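Local coordinates for protein CsuC (Acinetobacter baumannii, PDB 6FJY) that probably acts as a periplasmic chaperone that holds the tip adhesin CsuE by donor-strand complementation, ready for assembly into archaic Csu pili, at residues P119-G124 against Y196-S201; V21-T26 against A31-R36. One frame throughout, in Å; residues are numbered along the deposited sequence.

Contact 1 (P119-G124 against Y196-S201)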
loop_
_atom_site.group_PDB
_atom_site.type_symbol
_atom_site.label_atom_id
_atom_site.label_comp_id
_atom_site.label_asym_id
_atom_site.label_seq_id
_atom_site.Cartn_x
_atom_site.Cartn_y
_atom_site.Cartn_z
ATOM N N PRO A 119 -5.357 6.781 4.372
ATOM C CA PRO A 119 -4.515 7.585 5.264
ATOM C C PRO A 119 -3.151 7.840 4.642
ATOM O O PRO A 119 -2.511 6.940 4.094
ATOM C CB PRO A 119 -4.396 6.706 6.508
ATOM C CG PRO A 119 -4.438 5.296 5.943
ATOM C CD PRO A 119 -5.414 5.366 4.796
ATOM N N LEU A 120 -2.694 9.075 4.771
ATOM C CA LEU A 120 -1.433 9.506 4.191
ATOM C C LEU A 120 -0.638 10.277 5.236
ATOM O O LEU A 120 -1.184 11.168 5.897
ATOM C CB LEU A 120 -1.696 10.376 2.972
ATOM C CG LEU A 120 -0.451 10.983 2.344
ATOM C CD1 LEU A 120 0.466 9.887 1.736
ATOM C CD2 LEU A 120 -0.867 11.995 1.332
ATOM N N PHE A 121 0.628 9.911 5.417
ATOM C CA PHE A 121 1.479 10.577 6.398
ATOM C C PHE A 121 2.768 11.070 5.764
ATOM O O PHE A 121 3.437 10.331 5.045
ATOM C CB PHE A 121 1.819 9.656 7.561
ATOM C CG PHE A 121 0.621 9.199 8.318
ATOM C CD1 PHE A 121 0.027 10.025 9.247
ATOM C CD2 PHE A 121 0.094 7.930 8.114
ATOM C CE1 PHE A 121 -1.092 9.611 9.962
ATOM C CE2 PHE A 121 -1.025 7.518 8.822
ATOM C CZ PHE A 121 -1.611 8.356 9.751
ATOM N N ALA A 122 3.139 12.307 6.090
ATOM C CA ALA A 122 4.391 12.892 5.641
ATOM C C ALA A 122 5.216 13.356 6.843
ATOM O O ALA A 122 4.676 13.766 7.878
ATOM C CB ALA A 122 4.132 14.045 4.664
ATOM N N TYR A 123 6.536 13.277 6.699
ATOM C CA TYR A 123 7.451 13.388 7.824
ATOM C C TYR A 123 8.431 14.528 7.618
ATOM O O TYR A 123 9.018 14.670 6.541
ATOM C CB TYR A 123 8.202 12.067 8.052
ATOM C CG TYR A 123 7.249 10.990 8.494
ATOM C CD1 TYR A 123 6.914 10.855 9.835
ATOM C CD2 TYR A 123 6.631 10.146 7.566
ATOM C CE1 TYR A 123 6.014 9.889 10.243
ATOM C CE2 TYR A 123 5.724 9.171 7.966
ATOM C CZ TYR A 123 5.408 9.059 9.297
ATOM O OH TYR A 123 4.517 8.107 9.723
ATOM N N GLY A 124 8.579 15.345 8.655
ATOM C CA GLY A 124 9.655 16.299 8.726
ATOM C C GLY A 124 10.951 15.636 9.145
ATOM O O GLY A 124 11.022 14.432 9.380
ATOM N N TYR A 196 -8.267 5.805 15.104
ATOM C CA TYR A 196 -7.052 6.586 14.935
ATOM C C TYR A 196 -6.946 7.580 16.082
ATOM O O TYR A 196 -7.919 8.270 16.398
ATOM C CB TYR A 196 -7.045 7.342 13.611
ATOM C CG TYR A 196 -6.550 6.555 12.423
ATOM C CD1 TYR A 196 -5.179 6.438 12.150
ATOM C CD2 TYR A 196 -7.451 5.929 11.570
ATOM C CE1 TYR A 196 -4.731 5.694 11.057
ATOM C CE2 TYR A 196 -7.017 5.189 10.486
ATOM C CZ TYR A 196 -5.659 5.078 10.225
ATOM O OH TYR A 196 -5.251 4.352 9.138
ATOM N N VAL A 197 -5.787 7.603 16.739
ATOM C CA VAL A 197 -5.425 8.681 17.653
ATOM C C VAL A 197 -4.178 9.335 17.072
ATOM O O VAL A 197 -3.067 8.809 17.189
ATOM C CB VAL A 197 -5.196 8.185 19.081
ATOM C CG1 VAL A 197 -5.060 9.360 20.025
ATOM C CG2 VAL A 197 -6.346 7.298 19.509
ATOM N N LEU A 198 -4.358 10.488 16.445
ATOM C CA LEU A 198 -3.259 11.166 15.786
ATOM C C LEU A 198 -2.265 11.700 16.816
ATOM O O LEU A 198 -2.584 11.901 17.992
ATOM C CB LEU A 198 -3.793 12.302 14.911
ATOM C CG LEU A 198 -4.605 11.905 13.672
ATOM C CD1 LEU A 198 -5.102 13.135 12.961
ATOM C CD2 LEU A 198 -3.778 11.037 12.698
ATOM N N SER A 199 -1.045 11.940 16.338
ATOM C CA SER A 199 0.025 12.477 17.172
ATOM C C SER A 199 -0.369 13.811 17.795
ATOM O O SER A 199 -0.945 14.684 17.136
ATOM C CB SER A 199 1.281 12.666 16.329
ATOM O OG SER A 199 1.039 13.679 15.376
ATOM N N ASN A 200 -0.030 13.977 19.071
ATOM C CA ASN A 200 -0.280 15.225 19.792
ATOM C C ASN A 200 -1.742 15.650 19.661
ATOM O O ASN A 200 -2.063 16.802 19.363
ATOM C CB ASN A 200 0.663 16.331 19.314
ATOM C CG ASN A 200 2.119 15.891 19.296
ATOM O OD1 ASN A 200 2.772 15.816 20.336
ATOM N ND2 ASN A 200 2.640 15.626 18.105
ATOM N N SER A 201 -2.637 14.688 19.863
ATOM C CA SER A 201 -4.063 14.910 19.673
ATOM C C SER A 201 -4.847 14.124 20.710
ATOM O O SER A 201 -4.327 13.209 21.350
ATOM C CB SER A 201 -4.512 14.495 18.261
ATOM O OG SER A 201 -3.729 15.129 17.259
#
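Pro-119 and Tyr-196 meet closest, the phenol reaching across to the proline ring at about a right angle. Tyr-196 OH lies 3.4 Å from Pro-119 CG, with CB of the same proline close behind. Polar partners of that hydroxyl lie outside the two segments: it hydrogen-bonds to Arg-174 NH1 and to a backbone atom of the bound CsuE chain. Beside it, Phe-121 points the far edge of its ring at the other segment. Phe-121 CE1 is 4.1 Å from Leu-198 CD2, the one methyl that bends in from a residue whose CB is not aimed at the strand, while Phe-121 CZ comes 4.3 Å from Tyr-196 CE1, oblique to the tyrosine ring. Phe-121 CG sits beside its own backbone N, chi1 -61°, and this lays the ring out toward 196-198. All four residues are buried.

This is a joint between two Ig-like domains, as in the PapD family of chaperones: strand 109-123 belongs to the N-terminal domain, strand 195-197 to the second. Trp-40 packs against all four residues, Phe-172 stacks on Phe-121, and Gln-42 hydrogen-bonds to the backbone at Tyr-196 and Leu-198, tying the joint further.

Past Leu-198 the packing gives way to a turn that reaches solvent. Asn-200, with positive phi, and Ser-201 form a G1 beta bulge opposite Asn-167. Here Ser-201 OG donates to Ser-199 O at 2.8 Å, coming from well above the carbonyl plane, 55° out of it.

Contact 2 (V21-T26 against A31-R36)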
loop_
_atom_site.group_PDB
_atom_site.type_symbol
_atom_site.label_atom_id
_atom_site.label_comp_id
_atom_site.label_asym_id
_atom_site.label_seq_id
_atom_site.Cartn_x
_atom_site.Cartn_y
_atom_site.Cartn_z
ATOM N N VAL A 21 1.264 6.406 -5.789
ATOM C CA VAL A 21 0.176 5.454 -5.611
ATOM C C VAL A 21 -0.262 5.015 -6.998
ATOM O O VAL A 21 -0.356 5.842 -7.909
ATOM C CB VAL A 21 -1.005 6.049 -4.821
ATOM C CG1 VAL A 21 -2.179 5.087 -4.833
ATOM C CG2 VAL A 21 -0.587 6.339 -3.363
ATOM N N TRP A 22 -0.465 3.714 -7.174
ATOM C CA TRP A 22 -0.804 3.166 -8.475
ATOM C C TRP A 22 -2.308 3.017 -8.612
ATOM O O TRP A 22 -2.999 2.619 -7.671
ATOM C CB TRP A 22 -0.102 1.830 -8.693
ATOM C CG TRP A 22 1.373 2.000 -8.761
ATOM C CD1 TRP A 22 2.276 1.646 -7.812
ATOM C CD2 TRP A 22 2.119 2.595 -9.827
ATOM N NE1 TRP A 22 3.545 1.975 -8.220
ATOM C CE2 TRP A 22 3.477 2.558 -9.455
ATOM C CE3 TRP A 22 1.777 3.138 -11.066
ATOM C CZ2 TRP A 22 4.491 3.054 -10.271
ATOM C CZ3 TRP A 22 2.792 3.622 -11.882
ATOM C CH2 TRP A 22 4.126 3.587 -11.476
ATOM N N LEU A 23 -2.807 3.370 -9.792
ATOM C CA LEU A 23 -4.207 3.220 -10.158
ATOM C C LEU A 23 -4.250 2.301 -11.366
ATOM O O LEU A 23 -3.731 2.658 -12.431
ATOM C CB LEU A 23 -4.804 4.578 -10.516
ATOM C CG LEU A 23 -4.917 5.545 -9.338
ATOM C CD1 LEU A 23 -5.535 6.870 -9.773
ATOM C CD2 LEU A 23 -5.671 4.916 -8.176
ATOM N N GLN A 24 -4.868 1.130 -11.207
ATOM C CA GLN A 24 -4.880 0.118 -12.247
ATOM C C GLN A 24 -6.294 -0.416 -12.457
ATOM O O GLN A 24 -6.962 -0.830 -11.505
ATOM C CB GLN A 24 -3.898 -1.007 -11.897
ATOM C CG GLN A 24 -3.662 -2.005 -13.028
ATOM C CD GLN A 24 -2.442 -2.850 -12.768
ATOM O OE1 GLN A 24 -1.802 -2.716 -11.724
ATOM N NE2 GLN A 24 -2.102 -3.714 -13.708
ATOM N N ASN A 25 -6.751 -0.366 -13.704
ATOM C CA ASN A 25 -8.046 -0.900 -14.123
ATOM C C ASN A 25 -7.814 -2.261 -14.766
ATOM O O ASN A 25 -7.260 -2.344 -15.870
ATOM C CB ASN A 25 -8.732 0.051 -15.104
ATOM C CG ASN A 25 -10.155 -0.367 -15.444
ATOM O OD1 ASN A 25 -10.494 -1.551 -15.471
ATOM N ND2 ASN A 25 -10.994 0.620 -15.731
ATOM N N THR A 26 -8.247 -3.322 -14.086
ATOM C CA THR A 26 -8.167 -4.677 -14.615
ATOM C C THR A 26 -9.475 -5.158 -15.237
ATOM O O THR A 26 -9.532 -6.294 -15.725
ATOM C CB THR A 26 -7.719 -5.648 -13.519
ATOM O OG1 THR A 26 -8.476 -5.402 -12.327
ATOM C CG2 THR A 26 -6.226 -5.493 -13.246
ATOM N N ALA A 31 -13.049 3.881 -16.505
ATOM C CA ALA A 31 -13.453 4.551 -15.276
ATOM C C ALA A 31 -12.807 5.928 -15.207
ATOM O O ALA A 31 -11.731 6.155 -15.763
ATOM C CB ALA A 31 -13.061 3.738 -14.041
ATOM N N MET A 32 -13.498 6.856 -14.557
ATOM C CA MET A 32 -12.983 8.188 -14.283
ATOM C C MET A 32 -12.657 8.283 -12.802
ATOM O O MET A 32 -13.426 7.813 -11.954
ATOM C CB MET A 32 -13.994 9.276 -14.666
ATOM C CG MET A 32 -13.470 10.717 -14.539
ATOM S SD MET A 32 -12.425 11.220 -15.910
ATOM C CE MET A 32 -13.425 10.598 -17.242
ATOM N N VAL A 33 -11.523 8.906 -12.497
ATOM C CA VAL A 33 -11.027 9.022 -11.133
ATOM C C VAL A 33 -10.687 10.474 -10.835
ATOM O O VAL A 33 -9.943 11.112 -11.586
ATOM C CB VAL A 33 -9.787 8.133 -10.922
ATOM C CG1 VAL A 33 -9.308 8.232 -9.509
ATOM C CG2 VAL A 33 -10.122 6.697 -11.285
ATOM N N GLN A 34 -11.195 10.971 -9.717
ATOM C CA GLN A 34 -10.819 12.255 -9.150
ATOM C C GLN A 34 -10.001 11.996 -7.897
ATOM O O GLN A 34 -10.290 11.060 -7.146
ATOM C CB GLN A 34 -12.041 13.103 -8.795
ATOM C CG GLN A 34 -11.683 14.487 -8.264
ATOM C CD GLN A 34 -12.836 15.171 -7.546
ATOM O OE1 GLN A 34 -13.874 14.562 -7.290
ATOM N NE2 GLN A 34 -12.649 16.439 -7.200
ATOM N N ILE A 35 -8.953 12.792 -7.708
ATOM C CA ILE A 35 -8.019 12.645 -6.600
ATOM C C ILE A 35 -7.928 13.973 -5.867
ATOM O O ILE A 35 -7.689 15.010 -6.489
ATOM C CB ILE A 35 -6.629 12.205 -7.090
ATOM C CG1 ILE A 35 -6.734 10.903 -7.889
ATOM C CG2 ILE A 35 -5.713 11.978 -5.926
ATOM C CD1 ILE A 35 -6.855 11.114 -9.394
ATOM N N ARG A 36 -8.144 13.950 -4.556
ATOM C CA ARG A 36 -7.941 15.116 -3.702
ATOM C C ARG A 36 -7.179 14.700 -2.448
ATOM O O ARG A 36 -7.225 13.543 -2.033
ATOM C CB ARG A 36 -9.269 15.770 -3.309
ATOM C CG ARG A 36 -9.964 16.512 -4.454
ATOM C CD ARG A 36 -11.360 16.945 -4.061
ATOM N NE ARG A 36 -12.246 15.803 -3.860
ATOM C CZ ARG A 36 -13.487 15.893 -3.393
ATOM N NH1 ARG A 36 -13.990 17.077 -3.064
ATOM N NH2 ARG A 36 -14.223 14.801 -3.243
#
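Asn-25 ND2 is held by two carbonyls, Thr-29 O and Ile-64 O, while OD1 of the same amide accepts from Gly-27 N. The setting is a beta-arch in the N-terminal Ig-like domain: strand 18-25 runs out, the chain turns over, and strand 31-41 comes back on the facing layer of the sandwich. With both ends of the amide bonded, the group's rotation is settled, and Asn-25 ND2 comes to rest 3.9 Å from Ala-31 N. Both of those nitrogens are donors, so this is plain packing, as is the approach of Asn-25 ND2 to Ala-31 CB at 4.1 Å. The torsion matters here: CG is anti to the backbone N (chi1 -173°), which swings the amide between the backbone of the connecting residues 27-29 and Ile-64 O.

The axes of 21-25 and 31-36 run nearly antiparallel, at 163°, and approach no closer than 9.7 Å, which is spacing for side chains meeting between layers and not for neighbours in one sheet. Strand 18-25 pairs with 3-6 and 69-76, and 31-41 with 55-64 and 85-95 among others; the two do not pair with each other.

Beyond Asn-25 the touching side chains, Leu-23, Val-33 and Ile-35, are aliphatic. Alternate residues face inward: Leu-23 and Asn-25 from one layer, Ala-31, Val-33 and Ile-35 from the other. Phe-3 closes over both Leu-23 and Val-33, Val-92 and Ile-64 pack against Val-33, and Leu-72 meets Ile-35. In Leu-23, CG lies beside the backbone N and a chi2 of -179° sets CD1 anti to CA, carrying that methyl toward the facing strand: Leu-23 CD1 lies 4.0 Å from Val-33 CG1 and 4.5 Å from Ile-35 CD1.

Overall arrangement
Both contacts are buried, but they do different jobs. Contact 2 lies inside the N-terminal domain, its centre about 19 Å from the centre of the chain, and joins the two layers of a single sandwich through strands only a short loop apart. Contact 1, with its centre about 7 Å from that of the chain, sits where two domains meet and where the CsuE chain also reaches in; its segments are far apart in sequence. The centres of the two contacts are about 24 Å apart, yet strand 31-41 serves both, lending residues to contact 2 and Trp-40 to contact 1. Aromatic rings carry the domain joint, whereas aliphatic methyls and one firmly bonded amide fill the sandwich.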